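Local coordinates for protein colicin B (PDB 1RH1) that kills closely related bacteria by forming a channel that depolarises the cytoplasmic membrane and dissipates cellular energy, at residues 178-183 against 287-292; 257-262 against 303-308; 333-338 against 470-475; 349-354 against 499-504. One frame throughout, in Å; residues are numbered along the deposited sequence.

Contacts 1 to 3 share helix 291-340: the loop leading into it serves contact 1, its body serves contact 2, and its far end serves contact 3, while contact 4 is on the next helix, 342-357. Contacts 1 and 2 lie in the N-terminal part, their centres about 15 Å apart, and meet where Glu287 OE2 packs 3.4 Å from Ser262 OG. Contacts 3 and 4 belong to the pore-forming domain, with centres about 17 Å apart, and are joined by the salt bridge of Asp334 OD2 with Arg349 NH2 at 3.2 Å. The two pairs do not touch: the nearest atoms of contacts 2 and 3 are about 29 Å apart, and helix 291-340 spans the gap.

Contact 1. Residues 178-183 against 287-292; sequences GTQYMA and EILDSN
Gln180 alone reaches across from its strand, laying its carboxamide against the backbone of Glu287, Ile288 and Leu289. Its CG stands anti to the backbone N (chi1 173°) and the chain stays extended (chi2 -167°), which carries the amide the full length of the side chain off the strand; the nearest CA atoms, of Gln180 and Leu289, are still 7.4 Å apart. The amide carbon CD of Gln180 comes to 3.9 Å from the carbonyl O of Glu287 and stands equally far from the N of Leu289, where the polar end can meet peptide groups. Leu289 CB, pointing toward Gln180, lies 4.4 Å from Gln180 CD, with the rest of the leucine beside the amide. Ile288 adds CG2 beside the same group, while the rest of its side chain leads away. Glu287 turns its carboxylate away from the strand to bond Ser24 OG. Gln180 also touches Leu294 and Arg297 of helix 291-340, which closes over this buried spot. The contact joins a strand of the antiparallel sheet, paired on its two sides with strands 121-128 and 169-176, to the connection from strand 281-286 into the long helix: a loop packed against one sheet face of the N-terminal domain.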
loop_
_atom_site.group_PDB
_atom_site.type_symbol
_atom_site.label_atom_id
_atom_site.label_comp_id
_atom_site.label_asym_id
_atom_site.label_seq_id
_atom_site.Cartn_x
_atom_site.Cartn_y
_atom_site.Cartn_z
ATOM N N GLY A 178 -0.053 -11.899 -17.819
ATOM C CA GLY A 178 -0.411 -11.284 -19.069
ATOM C C GLY A 178 -1.802 -11.670 -19.527
ATOM O O GLY A 178 -2.270 -11.034 -20.462
ATOM N N THR A 179 -2.478 -12.692 -18.961
ATOM C CA THR A 179 -3.863 -13.034 -19.282
ATOM C C THR A 179 -4.777 -12.501 -18.166
ATOM O O THR A 179 -4.489 -12.717 -16.982
ATOM C CB THR A 179 -4.036 -14.597 -19.472
ATOM O OG1 THR A 179 -5.036 -15.048 -18.554
ATOM C CG2 THR A 179 -2.759 -15.386 -19.259
ATOM N N GLN A 180 -5.867 -11.790 -18.523
ATOM C CA GLN A 180 -6.769 -11.182 -17.546
ATOM C C GLN A 180 -7.809 -12.155 -17.007
ATOM O O GLN A 180 -8.490 -12.867 -17.743
ATOM C CB GLN A 180 -7.466 -9.971 -18.187
ATOM C CG GLN A 180 -8.584 -9.238 -17.451
ATOM C CD GLN A 180 -9.324 -8.289 -18.373
ATOM O OE1 GLN A 180 -9.203 -7.086 -18.268
ATOM N NE2 GLN A 180 -10.103 -8.732 -19.334
ATOM N N TYR A 181 -7.893 -12.172 -15.676
ATOM C CA TYR A 181 -8.827 -12.991 -14.918
ATOM C C TYR A 181 -9.936 -12.186 -14.249
ATOM O O TYR A 181 -9.816 -10.970 -14.158
ATOM C CB TYR A 181 -8.052 -13.719 -13.866
ATOM C CG TYR A 181 -7.261 -14.841 -14.475
ATOM C CD1 TYR A 181 -6.013 -14.621 -15.047
ATOM C CD2 TYR A 181 -7.817 -16.118 -14.454
ATOM C CE1 TYR A 181 -5.318 -15.686 -15.604
ATOM C CE2 TYR A 181 -7.118 -17.186 -15.008
ATOM C CZ TYR A 181 -5.878 -16.953 -15.576
ATOM O OH TYR A 181 -5.207 -18.015 -16.129
ATOM N N MET A 182 -11.044 -12.794 -13.819
ATOM C CA MET A 182 -11.988 -12.100 -12.957
ATOM C C MET A 182 -11.997 -12.850 -11.639
ATOM O O MET A 182 -12.167 -14.069 -11.622
ATOM C CB MET A 182 -13.363 -12.083 -13.587
ATOM C CG MET A 182 -13.352 -11.113 -14.757
ATOM S SD MET A 182 -14.709 -9.941 -14.687
ATOM C CE MET A 182 -14.320 -9.209 -13.130
ATOM N N ALA A 183 -11.772 -12.118 -10.542
ATOM C CA ALA A 183 -11.564 -12.688 -9.225
ATOM C C ALA A 183 -12.365 -12.104 -8.097
ATOM O O ALA A 183 -12.968 -11.052 -8.253
ATOM C CB ALA A 183 -10.147 -12.526 -8.798
ATOM N N GLU A 287 -13.806 -4.123 -18.130
ATOM C CA GLU A 287 -13.397 -3.976 -19.514
ATOM C C GLU A 287 -12.451 -5.093 -19.983
ATOM O O GLU A 287 -11.313 -5.193 -19.509
ATOM C CB GLU A 287 -12.739 -2.633 -19.622
ATOM C CG GLU A 287 -12.251 -2.257 -20.998
ATOM C CD GLU A 287 -11.543 -0.920 -20.981
ATOM O OE1 GLU A 287 -11.939 -0.049 -21.754
ATOM O OE2 GLU A 287 -10.607 -0.755 -20.191
ATOM N N ILE A 288 -12.910 -5.953 -20.911
ATOM C CA ILE A 288 -12.144 -7.052 -21.510
ATOM C C ILE A 288 -10.999 -6.379 -22.288
ATOM O O ILE A 288 -11.269 -5.671 -23.260
ATOM C CB ILE A 288 -12.993 -7.924 -22.528
ATOM C CG1 ILE A 288 -14.469 -7.558 -22.498
ATOM C CG2 ILE A 288 -12.887 -9.389 -22.192
ATOM C CD1 ILE A 288 -14.808 -6.222 -23.253
ATOM N N LEU A 289 -9.726 -6.509 -21.844
ATOM C CA LEU A 289 -8.530 -5.931 -22.474
ATOM C C LEU A 289 -8.032 -6.781 -23.645
ATOM O O LEU A 289 -8.082 -8.013 -23.621
ATOM C CB LEU A 289 -7.431 -5.792 -21.396
ATOM C CG LEU A 289 -7.046 -4.469 -20.690
ATOM C CD1 LEU A 289 -8.176 -3.815 -19.927
ATOM C CD2 LEU A 289 -6.046 -4.806 -19.627
ATOM N N ASP A 290 -7.554 -6.119 -24.705
ATOM C CA ASP A 290 -7.043 -6.781 -25.913
ATOM C C ASP A 290 -5.576 -7.160 -25.833
ATOM O O ASP A 290 -4.862 -6.635 -24.987
ATOM C CB ASP A 290 -7.257 -5.890 -27.162
ATOM C CG ASP A 290 -6.749 -4.451 -27.134
ATOM O OD1 ASP A 290 -6.955 -3.747 -26.136
ATOM O OD2 ASP A 290 -6.172 -4.024 -28.141
ATOM N N SER A 291 -5.090 -8.043 -26.706
ATOM C CA SER A 291 -3.721 -8.547 -26.675
ATOM C C SER A 291 -2.486 -7.711 -26.416
ATOM O O SER A 291 -1.517 -8.206 -25.840
ATOM C CB SER A 291 -3.473 -9.282 -27.947
ATOM O OG SER A 291 -3.552 -10.651 -27.584
ATOM N N ASN A 292 -2.477 -6.462 -26.866
ATOM C CA ASN A 292 -1.332 -5.620 -26.593
ATOM C C ASN A 292 -1.555 -4.740 -25.390
ATOM O O ASN A 292 -0.612 -4.226 -24.791
ATOM C CB ASN A 292 -0.985 -4.785 -27.851
ATOM C CG ASN A 292 -0.181 -5.631 -28.872
ATOM O OD1 ASN A 292 -0.408 -5.596 -30.093
ATOM N ND2 ASN A 292 0.787 -6.441 -28.396
#

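Contact 2. Residues 257-262 against 303-308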
loop_
_atom_site.group_PDB
_atom_site.type_symbol
_atom_site.label_atom_id
_atom_site.label_comp_id
_atom_site.label_asym_id
_atom_site.label_seq_id
_atom_site.Cartn_x
_atom_site.Cartn_y
_atom_site.Cartn_z
ATOM N N ALA A 257 -3.611 -10.334 -4.790
ATOM C CA ALA A 257 -4.371 -9.497 -5.706
ATOM C C ALA A 257 -3.482 -8.585 -6.534
ATOM O O ALA A 257 -2.296 -8.427 -6.219
ATOM C CB ALA A 257 -5.352 -8.618 -4.951
ATOM N N GLY A 258 -4.082 -7.997 -7.587
ATOM C CA GLY A 258 -3.379 -7.122 -8.494
ATOM C C GLY A 258 -2.916 -5.821 -7.870
ATOM O O GLY A 258 -3.344 -5.409 -6.803
ATOM N N TYR A 259 -1.998 -5.163 -8.564
ATOM C CA TYR A 259 -1.478 -3.875 -8.162
ATOM C C TYR A 259 -1.998 -2.697 -8.990
ATOM O O TYR A 259 -1.830 -1.551 -8.556
ATOM C CB TYR A 259 0.022 -3.903 -8.238
ATOM C CG TYR A 259 0.669 -4.746 -7.172
ATOM C CD1 TYR A 259 1.278 -4.106 -6.094
ATOM C CD2 TYR A 259 0.708 -6.139 -7.297
ATOM C CE1 TYR A 259 1.950 -4.851 -5.134
ATOM C CE2 TYR A 259 1.380 -6.899 -6.333
ATOM C CZ TYR A 259 2.003 -6.239 -5.265
ATOM O OH TYR A 259 2.754 -6.962 -4.366
ATOM N N THR A 260 -2.608 -2.899 -10.169
ATOM C CA THR A 260 -3.159 -1.791 -10.952
ATOM C C THR A 260 -4.661 -1.874 -11.227
ATOM O O THR A 260 -5.149 -2.944 -11.583
ATOM C CB THR A 260 -2.470 -1.637 -12.338
ATOM O OG1 THR A 260 -2.510 -2.934 -12.899
ATOM C CG2 THR A 260 -1.040 -1.168 -12.335
ATOM N N MET A 261 -5.436 -0.794 -11.053
ATOM C CA MET A 261 -6.831 -0.805 -11.465
ATOM C C MET A 261 -6.957 -0.063 -12.774
ATOM O O MET A 261 -6.516 1.081 -12.874
ATOM C CB MET A 261 -7.768 -0.139 -10.437
ATOM C CG MET A 261 -7.214 0.873 -9.418
ATOM S SD MET A 261 -8.370 1.310 -8.077
ATOM C CE MET A 261 -8.508 -0.272 -7.264
ATOM N N SER A 262 -7.509 -0.746 -13.794
ATOM C CA SER A 262 -7.788 -0.208 -15.137
ATOM C C SER A 262 -8.693 1.014 -14.989
ATOM O O SER A 262 -9.626 0.965 -14.179
ATOM C CB SER A 262 -8.471 -1.303 -15.974
ATOM O OG SER A 262 -9.010 -0.897 -17.227
ATOM N N ASN A 303 5.958 -3.879 -12.702
ATOM C CA ASN A 303 6.636 -2.733 -12.133
ATOM C C ASN A 303 6.059 -2.261 -10.818
ATOM O O ASN A 303 6.852 -1.937 -9.945
ATOM C CB ASN A 303 6.610 -1.560 -13.085
ATOM C CG ASN A 303 7.556 -1.663 -14.274
ATOM O OD1 ASN A 303 7.508 -0.756 -15.098
ATOM N ND2 ASN A 303 8.421 -2.680 -14.440
ATOM N N ALA A 304 4.726 -2.201 -10.634
ATOM C CA ALA A 304 4.096 -1.788 -9.378
ATOM C C ALA A 304 4.397 -2.746 -8.227
ATOM O O ALA A 304 4.516 -2.337 -7.067
ATOM C CB ALA A 304 2.614 -1.740 -9.542
ATOM N N LYS A 305 4.547 -4.036 -8.578
ATOM C CA LYS A 305 4.910 -5.089 -7.653
ATOM C C LYS A 305 6.329 -4.962 -7.082
ATOM O O LYS A 305 6.527 -4.916 -5.864
ATOM C CB LYS A 305 4.729 -6.408 -8.377
ATOM C CG LYS A 305 5.115 -7.566 -7.498
ATOM C CD LYS A 305 4.144 -8.670 -7.755
ATOM C CE LYS A 305 4.501 -9.883 -6.920
ATOM N NZ LYS A 305 3.440 -10.872 -7.054
ATOM N N ASP A 306 7.342 -4.885 -7.953
ATOM C CA ASP A 306 8.744 -4.813 -7.544
ATOM C C ASP A 306 9.097 -3.541 -6.814
ATOM O O ASP A 306 9.961 -3.546 -5.947
ATOM C CB ASP A 306 9.663 -4.947 -8.759
ATOM C CG ASP A 306 9.608 -6.286 -9.511
ATOM O OD1 ASP A 306 8.774 -7.161 -9.222
ATOM O OD2 ASP A 306 10.419 -6.454 -10.425
ATOM N N ASP A 307 8.404 -2.453 -7.128
ATOM C CA ASP A 307 8.666 -1.203 -6.463
ATOM C C ASP A 307 8.082 -1.226 -5.069
ATOM O O ASP A 307 8.665 -0.636 -4.162
ATOM C CB ASP A 307 8.076 -0.067 -7.277
ATOM C CG ASP A 307 8.700 0.137 -8.662
ATOM O OD1 ASP A 307 9.824 -0.323 -8.923
ATOM O OD2 ASP A 307 8.044 0.773 -9.496
ATOM N N PHE A 308 6.954 -1.939 -4.893
ATOM C CA PHE A 308 6.321 -2.106 -3.593
ATOM C C PHE A 308 7.225 -2.952 -2.715
ATOM O O PHE A 308 7.411 -2.673 -1.534
ATOM C CB PHE A 308 4.986 -2.793 -3.770
ATOM C CG PHE A 308 4.339 -3.271 -2.480
ATOM C CD1 PHE A 308 3.747 -2.359 -1.611
ATOM C CD2 PHE A 308 4.334 -4.624 -2.181
ATOM C CE1 PHE A 308 3.144 -2.798 -0.439
ATOM C CE2 PHE A 308 3.730 -5.056 -1.002
ATOM C CZ PHE A 308 3.134 -4.149 -0.131
#
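Tyr259 fills the tight part of this contact, its ring lying against one turn of the helix between Ala304, Lys305 and Phe308. Lys305 CA sits over the centre of the tyrosine ring, 3.9 Å from its centroid and 10° off the ring normal, a CH-pi contact made by the helix backbone itself. At the root of the side chain Tyr259 CB is in van der Waals contact with Ala304 CB at 3.6 Å. Beyond it, Tyr259 turns an edge toward the face of Phe308 in an offset edge-to-face pair, with centroids 5.8 Å apart and planes at 61°. With its CG anti to the backbone N (chi1 169°), Phe308 places its ring across the end of the tyrosine side chain, where Phe308 CD2 comes within 3.6 Å of Tyr259 OH. The tyrosine stands just before strand 260-262, which pairs in parallel with strand 20-22 of the TonB box; helix 291-340 thus packs against the element holding that motif. Glu301, one turn earlier on the helix, accepts the Tyr259 N-H, and Arg119 adds a cation-pi contact to the ring. Looser packing follows along Lys305: its CD still touches Tyr259 CE2 at 3.6 Å, but the residue is exposed and its chain bends at chi2. Out there NZ forms a long, weak ion pair with Glu256.

Contact 3. Residues 333-338 against 470-475; sequences GDKVGE and SALIAF
Lys335 and Val336 carry this contact, in which the end of helix 291-340 meets the end of helix 457-472 inside the helical bundle of the colicin pore-forming domain. Helix 457-472, which lies within a stretch predicted to be transmembrane, forms with helix 479-495 the hydrophobic hairpin known from this family. Just before the contact, Asp334 faces another way and forms a salt bridge with Arg349 of helix 342-357. Lys335 comes next, its chain extended from CG anti to the backbone N as far as CE and then turned at chi4 (-79°), so that the aliphatic part passes alongside Ile473 and the ammonium swings onto the helix end. Its CD lies 3.8 Å from Ile473 CA. Lys335 NZ donates to Leu472 O at 3.0 Å, approaching from above the carbonyl plane, 38° out of it, with a C=O...N angle of 137°. Ile473 is the first residue to leave helical geometry, and the same Leu472 O takes a weak bond from Phe475 N; the positive charge beside this C-terminal end is probably favourable. Val336 follows on the buried side, where it also touches Val482 while Leu472 reaches Val485 and Ile489 of the hairpin's second helix. Side chains of Val336 and Leu472 cross at about a right angle, CG2 of the valine meeting CD2 of the leucine at 3.7 Å.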
loop_
_atom_site.group_PDB
_atom_site.type_symbol
_atom_site.label_atom_id
_atom_site.label_comp_id
_atom_site.label_asym_id
_atom_site.label_seq_id
_atom_site.Cartn_x
_atom_site.Cartn_y
_atom_site.Cartn_z
ATOM N N GLY A 333 23.268 4.647 28.011
ATOM C CA GLY A 333 22.681 5.551 28.974
ATOM C C GLY A 333 22.672 4.910 30.337
ATOM O O GLY A 333 23.146 5.529 31.282
ATOM N N ASP A 334 22.194 3.662 30.410
ATOM C CA ASP A 334 22.174 2.928 31.652
ATOM C C ASP A 334 23.593 2.749 32.161
ATOM O O ASP A 334 23.824 3.296 33.239
ATOM C CB ASP A 334 21.490 1.562 31.454
ATOM C CG ASP A 334 19.956 1.565 31.283
ATOM O OD1 ASP A 334 19.404 0.537 30.895
ATOM O OD2 ASP A 334 19.281 2.563 31.542
ATOM N N LYS A 335 24.557 2.123 31.442
ATOM C CA LYS A 335 25.957 1.944 31.867
ATOM C C LYS A 335 26.698 3.214 32.258
ATOM O O LYS A 335 27.221 3.331 33.362
ATOM C CB LYS A 335 26.774 1.263 30.770
ATOM C CG LYS A 335 28.302 1.129 30.938
ATOM C CD LYS A 335 28.795 0.122 29.904
ATOM C CE LYS A 335 30.231 -0.384 30.073
ATOM N NZ LYS A 335 31.244 0.548 29.600
ATOM N N VAL A 336 26.777 4.205 31.385
ATOM C CA VAL A 336 27.428 5.454 31.744
ATOM C C VAL A 336 26.612 6.111 32.852
ATOM O O VAL A 336 27.169 6.658 33.784
ATOM C CB VAL A 336 27.524 6.311 30.456
ATOM C CG1 VAL A 336 28.153 7.640 30.736
ATOM C CG2 VAL A 336 28.417 5.616 29.447
ATOM N N GLY A 337 25.294 5.958 32.826
ATOM C CA GLY A 337 24.388 6.521 33.808
ATOM C C GLY A 337 24.726 6.185 35.251
ATOM O O GLY A 337 24.955 7.148 35.992
ATOM N N GLU A 338 24.818 4.908 35.700
ATOM C CA GLU A 338 25.135 4.624 37.101
ATOM C C GLU A 338 26.599 5.003 37.471
ATOM O O GLU A 338 27.233 4.452 38.375
ATOM C CB GLU A 338 24.805 3.090 37.433
ATOM C CG GLU A 338 23.307 2.565 37.636
ATOM C CD GLU A 338 22.488 2.539 38.984
ATOM O OE1 GLU A 338 21.855 1.527 39.298
ATOM O OE2 GLU A 338 22.372 3.536 39.696
ATOM N N SER A 470 27.661 0.197 20.934
ATOM C CA SER A 470 27.974 -1.200 21.171
ATOM C C SER A 470 29.464 -1.524 21.233
ATOM O O SER A 470 29.873 -2.653 21.478
ATOM C CB SER A 470 27.274 -2.045 20.102
ATOM O OG SER A 470 27.790 -1.818 18.813
ATOM N N ALA A 471 30.316 -0.533 21.026
ATOM C CA ALA A 471 31.730 -0.715 21.244
ATOM C C ALA A 471 31.951 -0.303 22.684
ATOM O O ALA A 471 32.685 -1.029 23.338
ATOM C CB ALA A 471 32.575 0.186 20.362
ATOM N N LEU A 472 31.339 0.793 23.215
ATOM C CA LEU A 472 31.486 1.255 24.611
ATOM C C LEU A 472 30.908 0.280 25.629
ATOM O O LEU A 472 31.555 0.056 26.658
ATOM C CB LEU A 472 30.803 2.616 24.837
ATOM C CG LEU A 472 30.573 3.146 26.263
ATOM C CD1 LEU A 472 31.883 3.491 26.909
ATOM C CD2 LEU A 472 29.789 4.429 26.243
ATOM N N ILE A 473 29.743 -0.349 25.379
ATOM C CA ILE A 473 29.195 -1.286 26.348
ATOM C C ILE A 473 29.942 -2.605 26.305
ATOM O O ILE A 473 29.543 -3.563 26.965
ATOM C CB ILE A 473 27.684 -1.610 26.126
ATOM C CG1 ILE A 473 27.494 -2.335 24.821
ATOM C CG2 ILE A 473 26.860 -0.324 26.166
ATOM C CD1 ILE A 473 26.052 -2.824 24.673
ATOM N N ALA A 474 31.041 -2.666 25.547
ATOM C CA ALA A 474 31.850 -3.868 25.371
ATOM C C ALA A 474 33.320 -3.618 25.625
ATOM O O ALA A 474 34.124 -4.548 25.586
ATOM C CB ALA A 474 31.737 -4.399 23.941
ATOM N N PHE A 475 33.719 -2.374 25.850
ATOM C CA PHE A 475 35.122 -2.119 26.056
ATOM C C PHE A 475 35.542 -2.481 27.462
ATOM O O PHE A 475 34.775 -2.319 28.420
ATOM C CB PHE A 475 35.428 -0.669 25.839
ATOM C CG PHE A 475 35.596 -0.208 24.409
ATOM C CD1 PHE A 475 35.645 1.176 24.168
ATOM C CD2 PHE A 475 35.731 -1.121 23.359
ATOM C CE1 PHE A 475 35.833 1.649 22.874
ATOM C CE2 PHE A 475 35.917 -0.638 22.069
ATOM C CZ PHE A 475 35.968 0.739 21.835
#

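Contact 4. Residues 349-354 against 499-504; sequences REIAEN and DKFVDE
Phe501 faces Ile351 where helices 349-354 and 500-504 run nearly antiparallel, their axes 170° apart in direction and 11.4 Å apart at closest approach. At that spacing the phenyl ring bridges much of the gap, lying among Glu350, Ile351 and Asn354. Its CG stands anti to its own carbonyl carbon, which sends the ring toward the other helix. Ile351 comes over one face: its CG1 lies above the ring centre, 4.0 Å from the centroid and 11° off the normal, a CH-pi contact. Asn354, one turn further on, meets the rim of the ring instead. Its amide carbon CG is in the ring plane, 3.6 Å from Phe501 CZ, and the amide stands almost upright to the ring at 86°. Glu350 approaches obliquely with its CB, 3.8 Å from Phe501 CE1, and its side chain crosses that of the phenylalanine at about a right angle. The Glu350 carboxylate has acidic company: its OE1 lies 3.1 Å from Glu353 OE1, and Glu504 is not far off across the contact, a crowding of negative charge that could raise the affinity of one of these groups for a proton. In the bundle, Ile497, in the loop before helix 500-510, touches Ile351 and Asn354. Lys375 of helix 366-376 forms salt bridges with both Asp499 and Asp503, Phe501 also touches Leu347 of helix 342-357, and Ile351 packs on Ile329 of helix 291-340.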
loop_
_atom_site.group_PDB
_atom_site.type_symbol
_atom_site.label_atom_id
_atom_site.label_comp_id
_atom_site.label_asym_id
_atom_site.label_seq_id
_atom_site.Cartn_x
_atom_site.Cartn_y
_atom_site.Cartn_z
ATOM N N ARG A 349 17.618 8.737 26.865
ATOM C CA ARG A 349 16.223 8.460 26.502
ATOM C C ARG A 349 15.902 9.335 25.299
ATOM O O ARG A 349 15.516 8.792 24.271
ATOM C CB ARG A 349 15.169 8.837 27.559
ATOM C CG ARG A 349 15.272 8.387 29.012
ATOM C CD ARG A 349 15.236 6.885 29.265
ATOM N NE ARG A 349 16.525 6.381 29.757
ATOM C CZ ARG A 349 16.742 5.861 30.983
ATOM N NH1 ARG A 349 15.775 5.752 31.905
ATOM N NH2 ARG A 349 17.965 5.420 31.287
ATOM N N GLU A 350 16.163 10.653 25.412
ATOM C CA GLU A 350 15.999 11.615 24.319
ATOM C C GLU A 350 16.749 11.268 23.033
ATOM O O GLU A 350 16.129 11.301 21.972
ATOM C CB GLU A 350 16.466 13.005 24.728
ATOM C CG GLU A 350 15.587 13.794 25.666
ATOM C CD GLU A 350 14.381 14.413 24.976
ATOM O OE1 GLU A 350 13.289 13.836 25.034
ATOM O OE2 GLU A 350 14.542 15.481 24.379
ATOM N N ILE A 351 18.045 10.910 23.046
ATOM C CA ILE A 351 18.735 10.592 21.808
ATOM C C ILE A 351 18.123 9.338 21.223
ATOM O O ILE A 351 17.768 9.337 20.047
ATOM C CB ILE A 351 20.235 10.399 22.049
ATOM C CG1 ILE A 351 20.836 11.716 22.504
ATOM C CG2 ILE A 351 20.919 9.971 20.778
ATOM C CD1 ILE A 351 22.375 11.819 22.515
ATOM N N ALA A 352 17.902 8.305 22.032
ATOM C CA ALA A 352 17.238 7.122 21.539
ATOM C C ALA A 352 15.830 7.412 21.046
ATOM O O ALA A 352 15.449 6.846 20.032
ATOM C CB ALA A 352 17.157 6.107 22.622
ATOM N N GLU A 353 15.046 8.300 21.683
ATOM C CA GLU A 353 13.696 8.667 21.226
ATOM C C GLU A 353 13.803 9.285 19.838
ATOM O O GLU A 353 13.146 8.853 18.888
ATOM C CB GLU A 353 13.036 9.686 22.167
ATOM C CG GLU A 353 12.433 9.097 23.460
ATOM C CD GLU A 353 12.088 10.062 24.622
ATOM O OE1 GLU A 353 11.708 11.222 24.384
ATOM O OE2 GLU A 353 12.199 9.637 25.786
ATOM N N ASN A 354 14.713 10.252 19.696
ATOM C CA ASN A 354 14.970 10.892 18.425
ATOM C C ASN A 354 15.433 9.977 17.305
ATOM O O ASN A 354 15.099 10.196 16.138
ATOM C CB ASN A 354 15.993 11.965 18.637
ATOM C CG ASN A 354 15.325 13.282 18.939
ATOM O OD1 ASN A 354 14.701 13.474 19.982
ATOM N ND2 ASN A 354 15.451 14.201 17.981
ATOM N N ASP A 499 21.382 20.235 18.383
ATOM C CA ASP A 499 22.361 20.938 19.191
ATOM C C ASP A 499 21.887 20.947 20.637
ATOM O O ASP A 499 22.719 21.150 21.525
ATOM C CB ASP A 499 22.546 22.379 18.678
ATOM C CG ASP A 499 23.591 23.206 19.429
ATOM O OD1 ASP A 499 24.787 22.942 19.295
ATOM O OD2 ASP A 499 23.199 24.120 20.156
ATOM N N LYS A 500 20.580 20.727 20.900
ATOM C CA LYS A 500 20.053 20.613 22.259
ATOM C C LYS A 500 20.944 19.662 23.044
ATOM O O LYS A 500 21.591 20.057 24.013
ATOM C CB LYS A 500 18.636 20.007 22.352
ATOM C CG LYS A 500 17.445 20.710 21.706
ATOM C CD LYS A 500 17.378 22.215 22.004
ATOM C CE LYS A 500 16.242 22.895 21.221
ATOM N NZ LYS A 500 16.249 24.336 21.427
ATOM N N PHE A 501 21.086 18.450 22.497
ATOM C CA PHE A 501 21.855 17.366 23.079
ATOM C C PHE A 501 23.275 17.734 23.461
ATOM O O PHE A 501 23.749 17.277 24.498
ATOM C CB PHE A 501 21.861 16.207 22.094
ATOM C CG PHE A 501 20.471 15.695 21.728
ATOM C CD1 PHE A 501 19.403 15.795 22.626
ATOM C CD2 PHE A 501 20.277 15.099 20.480
ATOM C CE1 PHE A 501 18.151 15.298 22.268
ATOM C CE2 PHE A 501 19.018 14.606 20.140
ATOM C CZ PHE A 501 17.950 14.703 21.029
ATOM N N VAL A 502 23.962 18.588 22.693
ATOM C CA VAL A 502 25.312 18.957 23.081
ATOM C C VAL A 502 25.306 20.156 24.024
ATOM O O VAL A 502 26.307 20.423 24.692
ATOM C CB VAL A 502 26.124 19.204 21.797
ATOM C CG1 VAL A 502 27.573 19.601 22.051
ATOM C CG2 VAL A 502 26.197 17.872 21.075
ATOM N N ASP A 503 24.208 20.914 24.137
ATOM C CA ASP A 503 24.125 21.900 25.200
ATOM C C ASP A 503 23.810 21.225 26.532
ATOM O O ASP A 503 24.420 21.638 27.512
ATOM C CB ASP A 503 23.066 22.934 24.861
ATOM C CG ASP A 503 23.551 24.016 23.891
ATOM O OD1 ASP A 503 24.741 24.063 23.556
ATOM O OD2 ASP A 503 22.730 24.841 23.470
ATOM N N GLU A 504 22.958 20.174 26.632
ATOM C CA GLU A 504 22.654 19.464 27.885
ATOM C C GLU A 504 23.883 18.878 28.543
ATOM O O GLU A 504 24.013 18.893 29.753
ATOM C CB GLU A 504 21.700 18.290 27.687
ATOM C CG GLU A 504 20.208 18.507 27.963
ATOM C CD GLU A 504 19.326 19.139 26.870
ATOM O OE1 GLU A 504 19.259 20.377 26.803
ATOM O OE2 GLU A 504 18.683 18.390 26.116
#